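Local atomic coordinates of hypothetical protein Atu1826 (Agrobacterium tumefaciens, PDB entry 2I3D), a protein that is of unknown function but probably acts as a hydrolase of the alpha/beta hydrolase fold. Residues Gly148-Ala153 against Asp227-Arg232; Ser170-Asn175 against Gly223-Tyr228; Gly199-His204 against Gly235-Glu240. All blocks are in the same frame, centred on the assembly; numbering follows the deposited sequence. Where two conformers were deposited one is given.

Contact 1: residues Gly148-Ala153 against Asp227-Arg232; sequences GFMSIA and DYLDRR
Helix 218-233, the last of this alpha/beta hydrolase fold, packs on strand 146-152 of the central sheet, where M150 meets L229 and Y228; the axes of 148-152 and 227-232 approach to 10.6 Å and run nearly antiparallel, at 168°. M150, a selenomethionine, is the strand's main reach toward the helix. Its CG lies anti to the carbonyl carbon (chi1 -67°) and the chain beyond is fully extended, which carries CE up to the helix. There CE touches CB of L229 at 3.7 Å, the two side chains crossing at about a right angle, and it also meets CD2 of Y228 at 4.3 Å, at the edge of the ring and near its plane. L71 and F75 of helix 66-77 pack on the same side chain. At the start of the strand segment, by the C-terminal end of the helix segment, CA of G148 is 3.9 Å from NH2 of R232. The first torsion of R232 puts CG beside the backbone N and over one face of Y228, and the bends at chi2 and chi3 bring the guanidinium round to the phenol. NH2 is engaged by the backbone carbonyl of E147, which ties the helix end to the strand. The curl is closed by R232 NH1 donating to Y228 OH at 2.9 Å, with the hydroxyl oxygen only 6° out of the guanidinium plane.

Contact 2: residues Ser170-Asn175 against Gly223-Tyr228; sequences SGLIIN and GECEDY
The Y228 ring lies against L172, whose CB sits over one face, 3.7 Å from the ring centroid and 17° off the normal, a CH-pi contact placed a little toward the rim on the CD2 side. The two side chains slide past each other in opposite directions, so that the phenol runs back along the strand toward G171 while the leucine reaches for the helix. At the far end of the ring the hydroxyl presses on the backbone: Y228 OH is 3.1 Å from CA of G171. The amide of G171 is not hydrogen-bonded to this oxygen; the hydroxyl's polar partner is R232, whose NH1 donates to it. On the strand, CD2 of L172 comes to 4.1 Å from SG of C225, so the leucine touches two residues of the helix, one with its CB and the other with a methyl.

The contact lies between a helix layer and the central sheet of the alpha/beta hydrolase fold: segment 223-228 of helix 218-233 runs nearly antiparallel, at 167°, to 171-175 of strand 171-176. L172 and I174, two residues apart, both point at the helix, whereas I173 between them packs on helix 184-195.

I174 uses its longer branch. CG1 is anti to the backbone nitrogen, and CD1 meets CB of E224 at 3.5 Å, the side chains meeting at a slant. Only the aliphatic part of the glutamate takes part: its chain bends at chi2 (-77°), which turns the carboxylate away, and OE2 forms a long, weak ion pair with R205. The other branch of I174, CG2, stands 4.5 Å from C225 SG.

Contact 3: residues Gly199-His204 against Gly235-Glu240; sequences GILITH and GELVPE. With MG (magnesium ion), chain G.
This is a surface contact in which the C-terminal tail, just after the last helix of the alpha/beta hydrolase fold, folds back along the start of the sheet's edge strand 202-207. Helix 218-233 ends in a Schellman motif at G235, and the tail then passes T203 and L201 with L237, and I200 and G199 with P239. P239 sets its ring on the backbone of the approach to the strand, CG lying 3.5 Å from C of I200. L201 lays CD2 alongside L237, 4.0 Å from the leucine's CD2. L237 and T203 cross at about a right angle, CD1 of L237 reaching OG1 of T203 at 4.2 Å. No direct hydrogen bond joins the two segments; water 1 bridges them instead, donating to O of L201 and to O of L237 and accepting from OG1 of T203, so three polar groups are satisfied by one molecule. The tail also carries a magnesium ion at the surface, whose waters 2 and 3 donate to the carbonyls of G235 and P239. Its one protein ligand among these residues is E240, through OE2 at 2.2 Å, while OE1 accepts from metal-bound water 4 at 2.7 Å.

Contacts 1 and 2 use helix 218-233, and contact 3 the loop that follows it; all three reach the last strands of the sheet. Contacts 1 and 2 have centres about 4 Å apart and share D227 and Y228: one helix lies over two neighbouring strands, 146-152 and 171-176, themselves joined by S151 N to L172 O. Contact 3 lies on edge strand 202-207, next to strand 171-176, and its centre is about 11 and 12 Å from theirs. Along the chain the three strands come first, then the helix, then the tail. Y228 touches T203 and L237, and R231 pairs with E236, so the end of the helix and the tail also pack against each other. Together they connect the C-terminal end of the chain to the sheet.

Contact 1: residues Gly148-Ala153 against Asp227-Arg232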
# COMPACT_ATOMS: atom_id res chain seq x y z
N GLY B 148 -16.32 -5.27 -18.75
CA GLY B 148 -14.89 -5.62 -18.64
C GLY B 148 -14.52 -5.64 -17.19
O GLY B 148 -15.14 -4.95 -16.35
N PHE B 149 -13.46 -6.39 -16.89
CA PHE B 149 -12.93 -6.40 -15.54
C PHE B 149 -11.42 -6.55 -15.55
O PHE B 149 -10.84 -7.01 -16.56
CB PHE B 149 -13.52 -7.57 -14.72
CG PHE B 149 -13.11 -8.95 -15.26
CD1 PHE B 149 -11.93 -9.57 -14.86
CD2 PHE B 149 -13.91 -9.62 -16.21
CE1 PHE B 149 -11.55 -10.82 -15.36
CE2 PHE B 149 -13.55 -10.87 -16.69
CZ PHE B 149 -12.35 -11.47 -16.28
N MSE B 150 -10.81 -6.16 -14.43
CA MSE B 150 -9.43 -6.49 -14.13
C MSE B 150 -9.45 -7.14 -12.76
O MSE B 150 -10.08 -6.57 -11.82
CB MSE B 150 -8.59 -5.23 -14.09
CG MSE B 150 -8.48 -4.56 -15.42
SE MSE B 150 -7.30 -3.01 -15.18
CE MSE B 150 -7.50 -2.34 -17.00
N SER B 151 -8.78 -8.29 -12.63
CA SER B 151 -8.68 -8.99 -11.34
C SER B 151 -7.20 -9.17 -11.08
O SER B 151 -6.55 -9.99 -11.74
CB SER B 151 -9.37 -10.35 -11.37
OG SER B 151 -10.75 -10.16 -11.34
N ILE B 152 -6.68 -8.39 -10.14
CA ILE B 152 -5.27 -8.36 -9.80
C ILE B 152 -5.10 -9.27 -8.56
O ILE B 152 -5.73 -9.04 -7.51
CB ILE B 152 -4.80 -6.96 -9.46
CG1 ILE B 152 -4.91 -6.07 -10.70
CG2 ILE B 152 -3.35 -7.03 -9.02
CD1 ILE B 152 -6.33 -5.62 -11.15
N ALA B 153 -4.28 -10.30 -8.70
CA ALA B 153 -3.97 -11.22 -7.57
C ALA B 153 -5.22 -11.87 -6.95
O ALA B 153 -5.38 -11.84 -5.73
CB ALA B 153 -3.16 -10.52 -6.43
N ASP B 227 -1.84 -1.27 -20.91
CA ASP B 227 -1.82 -1.87 -22.25
C ASP B 227 -3.11 -2.63 -22.49
O ASP B 227 -3.69 -2.54 -23.57
CB ASP B 227 -0.64 -2.83 -22.43
CG ASP B 227 0.71 -2.12 -22.39
OD1 ASP B 227 0.77 -0.88 -22.45
OD2 ASP B 227 1.73 -2.83 -22.31
N TYR B 228 -3.58 -3.34 -21.47
CA TYR B 228 -4.80 -4.14 -21.65
C TYR B 228 -6.00 -3.19 -21.92
O TYR B 228 -6.83 -3.40 -22.81
CB TYR B 228 -5.08 -5.00 -20.41
CG TYR B 228 -6.32 -5.83 -20.61
CD1 TYR B 228 -6.31 -6.91 -21.52
CD2 TYR B 228 -7.52 -5.49 -19.95
CE1 TYR B 228 -7.45 -7.68 -21.73
CE2 TYR B 228 -8.68 -6.20 -20.16
CZ TYR B 228 -8.66 -7.29 -21.06
OH TYR B 228 -9.82 -7.98 -21.26
N LEU B 229 -6.13 -2.15 -21.12
CA LEU B 229 -7.29 -1.26 -21.26
C LEU B 229 -7.21 -0.54 -22.61
O LEU B 229 -8.23 -0.40 -23.31
CB LEU B 229 -7.31 -0.27 -20.09
CG LEU B 229 -8.47 0.73 -20.13
CD1 LEU B 229 -9.77 -0.03 -20.07
CD2 LEU B 229 -8.32 1.70 -18.93
N ASP B 230 -6.01 -0.12 -23.00
CA ASP B 230 -5.82 0.54 -24.29
C ASP B 230 -6.20 -0.35 -25.45
O ASP B 230 -6.92 0.09 -26.38
CB ASP B 230 -4.39 1.07 -24.41
CG ASP B 230 -4.20 2.36 -23.62
OD1 ASP B 230 -5.23 3.00 -23.23
OD2 ASP B 230 -3.05 2.74 -23.37
N ARG B 231 -5.76 -1.61 -25.38
CA ARG B 231 -6.17 -2.55 -26.43
C ARG B 231 -7.69 -2.77 -26.44
O ARG B 231 -8.32 -2.75 -27.52
CB ARG B 231 -5.38 -3.85 -26.34
CG ARG B 231 -3.93 -3.62 -26.79
CD ARG B 231 -3.06 -4.88 -26.63
NE ARG B 231 -3.34 -5.91 -27.63
CZ ARG B 231 -2.79 -7.12 -27.59
NH1 ARG B 231 -1.87 -7.42 -26.62
NH2 ARG B 231 -3.08 -8.00 -28.56
N ARG B 232 -8.28 -2.93 -25.26
CA ARG B 232 -9.75 -3.15 -25.20
C ARG B 232 -10.46 -1.91 -25.73
O ARG B 232 -11.44 -2.06 -26.45
CB ARG B 232 -10.17 -3.46 -23.74
CG ARG B 232 -9.82 -4.89 -23.27
CD ARG B 232 -10.79 -5.93 -23.84
NE ARG B 232 -12.22 -5.60 -23.63
CZ ARG B 232 -12.95 -6.02 -22.58
NH1 ARG B 232 -12.41 -6.72 -21.58
NH2 ARG B 232 -14.24 -5.69 -22.50

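Contact 2: residues Ser170-Asn175 against Gly223-Tyr228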
# COMPACT_ATOMS: atom_id res chain seq x y z
N SER B 170 -15.27 -10.50 -21.04
CA SER B 170 -13.84 -10.61 -21.20
C SER B 170 -13.15 -9.71 -20.16
O SER B 170 -13.67 -8.66 -19.78
CB SER B 170 -13.48 -10.11 -22.60
OG SER B 170 -14.03 -11.01 -23.58
N GLY B 171 -11.95 -10.10 -19.74
CA GLY B 171 -11.20 -9.25 -18.82
C GLY B 171 -9.79 -9.77 -18.62
O GLY B 171 -9.36 -10.76 -19.25
N LEU B 172 -9.09 -9.11 -17.70
CA LEU B 172 -7.68 -9.36 -17.41
C LEU B 172 -7.54 -9.97 -16.02
O LEU B 172 -8.11 -9.45 -15.05
CB LEU B 172 -6.96 -8.00 -17.43
CG LEU B 172 -5.49 -8.03 -16.95
CD1 LEU B 172 -4.60 -8.78 -17.92
CD2 LEU B 172 -5.00 -6.62 -16.76
N ILE B 173 -6.75 -11.05 -15.93
CA ILE B 173 -6.36 -11.61 -14.64
C ILE B 173 -4.85 -11.49 -14.64
O ILE B 173 -4.18 -11.93 -15.59
CB ILE B 173 -6.83 -13.07 -14.46
CG1 ILE B 173 -8.36 -13.09 -14.39
CG2 ILE B 173 -6.22 -13.69 -13.22
CD1 ILE B 173 -8.99 -14.48 -14.31
N ILE B 174 -4.31 -10.89 -13.56
CA ILE B 174 -2.85 -10.71 -13.53
C ILE B 174 -2.35 -11.09 -12.14
O ILE B 174 -2.94 -10.70 -11.13
CB ILE B 174 -2.44 -9.27 -14.02
CG1 ILE B 174 -0.94 -9.04 -13.96
CG2 ILE B 174 -3.25 -8.20 -13.23
CD1 ILE B 174 -0.61 -7.92 -15.01
N ASN B 175 -1.30 -11.91 -12.09
CA ASN B 175 -0.79 -12.45 -10.81
C ASN B 175 0.69 -12.64 -10.95
O ASN B 175 1.22 -12.68 -12.06
CB ASN B 175 -1.47 -13.77 -10.39
CG ASN B 175 -1.16 -14.95 -11.36
OD1 ASN B 175 -0.64 -16.02 -10.97
ND2 ASN B 175 -1.51 -14.76 -12.63
N GLY B 223 1.77 -1.08 -16.10
CA GLY B 223 1.99 -1.09 -17.56
C GLY B 223 1.15 -2.13 -18.27
O GLY B 223 0.59 -1.87 -19.34
N GLU B 224 1.05 -3.30 -17.67
CA GLU B 224 0.23 -4.38 -18.26
C GLU B 224 -1.24 -4.02 -18.18
O GLU B 224 -1.97 -4.23 -19.16
CB GLU B 224 0.49 -5.70 -17.53
CG GLU B 224 1.94 -6.25 -17.74
CD GLU B 224 2.17 -6.93 -19.09
OE1 GLU B 224 1.25 -7.02 -19.94
OE2 GLU B 224 3.31 -7.41 -19.28
N CYS B 225 -1.68 -3.47 -17.04
CA CYS B 225 -3.08 -2.99 -16.93
C CYS B 225 -3.40 -1.88 -17.97
O CYS B 225 -4.44 -1.91 -18.62
CB CYS B 225 -3.36 -2.49 -15.52
SG CYS B 225 -3.31 -3.85 -14.32
N GLU B 226 -2.49 -0.92 -18.11
CA GLU B 226 -2.64 0.16 -19.10
C GLU B 226 -2.76 -0.38 -20.54
O GLU B 226 -3.70 -0.05 -21.26
CB GLU B 226 -1.50 1.16 -18.97
CG GLU B 226 -1.57 2.30 -19.90
CD GLU B 226 -0.34 3.23 -19.75
OE1 GLU B 226 0.78 2.74 -19.38
OE2 GLU B 226 -0.52 4.44 -19.99
N ASP B 227 -1.84 -1.27 -20.91
CA ASP B 227 -1.82 -1.87 -22.25
C ASP B 227 -3.11 -2.63 -22.49
O ASP B 227 -3.69 -2.54 -23.57
CB ASP B 227 -0.64 -2.83 -22.43
CG ASP B 227 0.71 -2.12 -22.39
OD1 ASP B 227 0.77 -0.88 -22.45
OD2 ASP B 227 1.73 -2.83 -22.31
N TYR B 228 -3.58 -3.34 -21.47
CA TYR B 228 -4.80 -4.14 -21.65
C TYR B 228 -6.00 -3.19 -21.92
O TYR B 228 -6.83 -3.40 -22.81
CB TYR B 228 -5.08 -5.00 -20.41
CG TYR B 228 -6.32 -5.83 -20.61
CD1 TYR B 228 -6.31 -6.91 -21.52
CD2 TYR B 228 -7.52 -5.49 -19.95
CE1 TYR B 228 -7.45 -7.68 -21.73
CE2 TYR B 228 -8.68 -6.20 -20.16
CZ TYR B 228 -8.66 -7.29 -21.06
OH TYR B 228 -9.82 -7.98 -21.26

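Contact 3: residues Gly199-His204 against Gly235-Glu240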
# COMPACT_ATOMS: atom_id res chain seq x y z
N GLY B 199 -17.06 -17.32 -26.02
CA GLY B 199 -17.65 -16.02 -26.15
C GLY B 199 -17.04 -14.96 -25.27
O GLY B 199 -17.43 -13.80 -25.31
N ILE B 200 -16.06 -15.36 -24.47
CA ILE B 200 -15.23 -14.38 -23.76
C ILE B 200 -13.76 -14.71 -24.04
O ILE B 200 -13.42 -15.85 -24.38
CB ILE B 200 -15.47 -14.37 -22.21
CG1 ILE B 200 -15.06 -15.71 -21.58
CG2 ILE B 200 -16.95 -13.95 -21.86
CD1 ILE B 200 -15.20 -15.72 -20.06
N LEU B 201 -12.89 -13.71 -23.84
CA LEU B 201 -11.44 -13.95 -23.82
C LEU B 201 -10.93 -13.51 -22.46
O LEU B 201 -11.10 -12.32 -22.05
CB LEU B 201 -10.73 -13.08 -24.88
CG LEU B 201 -9.20 -13.23 -24.92
CD1 LEU B 201 -8.81 -14.67 -25.26
CD2 LEU B 201 -8.55 -12.28 -25.91
N ILE B 202 -10.30 -14.46 -21.78
CA ILE B 202 -9.56 -14.21 -20.54
C ILE B 202 -8.10 -13.92 -20.91
O ILE B 202 -7.41 -14.79 -21.49
CB ILE B 202 -9.64 -15.39 -19.53
CG1 ILE B 202 -11.10 -15.67 -19.14
CG2 ILE B 202 -8.82 -15.10 -18.28
CD1 ILE B 202 -11.83 -14.54 -18.42
N THR B 203 -7.65 -12.70 -20.64
CA THR B 203 -6.23 -12.34 -20.86
C THR B 203 -5.56 -12.56 -19.51
O THR B 203 -5.93 -11.91 -18.52
CB THR B 203 -6.10 -10.87 -21.33
OG1 THR B 203 -6.67 -10.78 -22.66
CG2 THR B 203 -4.62 -10.44 -21.38
N HIS B 204 -4.63 -13.51 -19.46
CA HIS B 204 -4.01 -13.88 -18.20
C HIS B 204 -2.51 -13.63 -18.28
O HIS B 204 -1.81 -14.32 -19.05
CB HIS B 204 -4.26 -15.35 -17.89
CG HIS B 204 -3.54 -15.82 -16.67
ND1 HIS B 204 -3.14 -17.14 -16.49
CD2 HIS B 204 -3.17 -15.15 -15.56
CE1 HIS B 204 -2.55 -17.25 -15.30
NE2 HIS B 204 -2.56 -16.06 -14.72
N GLY B 235 -10.97 -1.89 -29.33
CA GLY B 235 -11.83 -3.03 -29.80
C GLY B 235 -11.09 -4.37 -29.95
O GLY B 235 -11.58 -5.30 -30.62
N GLU B 236 -9.92 -4.49 -29.33
CA GLU B 236 -9.22 -5.79 -29.31
C GLU B 236 -9.56 -6.67 -28.08
O GLU B 236 -10.21 -6.22 -27.12
CB GLU B 236 -7.70 -5.55 -29.25
CG GLU B 236 -7.16 -4.76 -30.48
CD GLU B 236 -5.74 -4.32 -30.28
OE1 GLU B 236 -4.89 -5.19 -29.95
OE2 GLU B 236 -5.45 -3.13 -30.45
N LEU B 237 -9.05 -7.90 -28.10
CA LEU B 237 -9.05 -8.78 -26.93
C LEU B 237 -10.47 -9.14 -26.42
O LEU B 237 -10.69 -9.38 -25.23
CB LEU B 237 -8.17 -8.19 -25.81
CG LEU B 237 -6.73 -7.95 -26.25
CD1 LEU B 237 -5.98 -7.42 -25.04
CD2 LEU B 237 -6.07 -9.27 -26.76
N VAL B 238 -11.44 -9.11 -27.34
CA VAL B 238 -12.73 -9.66 -27.12
C VAL B 238 -13.07 -10.45 -28.41
O VAL B 238 -12.71 -10.03 -29.52
CB VAL B 238 -13.74 -8.55 -26.92
CG1 VAL B 238 -15.17 -9.07 -26.88
CG2 VAL B 238 -13.46 -7.82 -25.64
N PRO B 239 -13.74 -11.59 -28.28
CA PRO B 239 -14.07 -12.40 -29.43
C PRO B 239 -14.97 -11.69 -30.45
O PRO B 239 -15.70 -10.76 -30.10
CB PRO B 239 -14.78 -13.64 -28.82
CG PRO B 239 -14.33 -13.65 -27.37
CD PRO B 239 -14.15 -12.22 -27.01
N GLU B 240 -14.92 -12.14 -31.69
CA GLU B 240 -15.83 -11.57 -32.74
C GLU B 240 -17.31 -11.79 -32.41
O GLU B 240 -17.61 -12.75 -31.66
CB GLU B 240 -15.49 -12.24 -34.08
CG GLU B 240 -14.13 -11.80 -34.62
CD GLU B 240 -14.00 -10.28 -34.62
OE1 GLU B 240 -14.67 -9.66 -35.49
OE2 GLU B 240 -13.26 -9.72 -33.75
MG MG G . -13.37 -7.61 -33.10
O HOH W 1 -9.54 -10.18 -22.85
O HOH W 2 -13.29 -5.87 -32.33
O HOH W 3 -14.66 -8.12 -31.66
O HOH W 4 -14.92 -7.15 -34.56
O HOH W 5 -11.82 -7.18 -34.73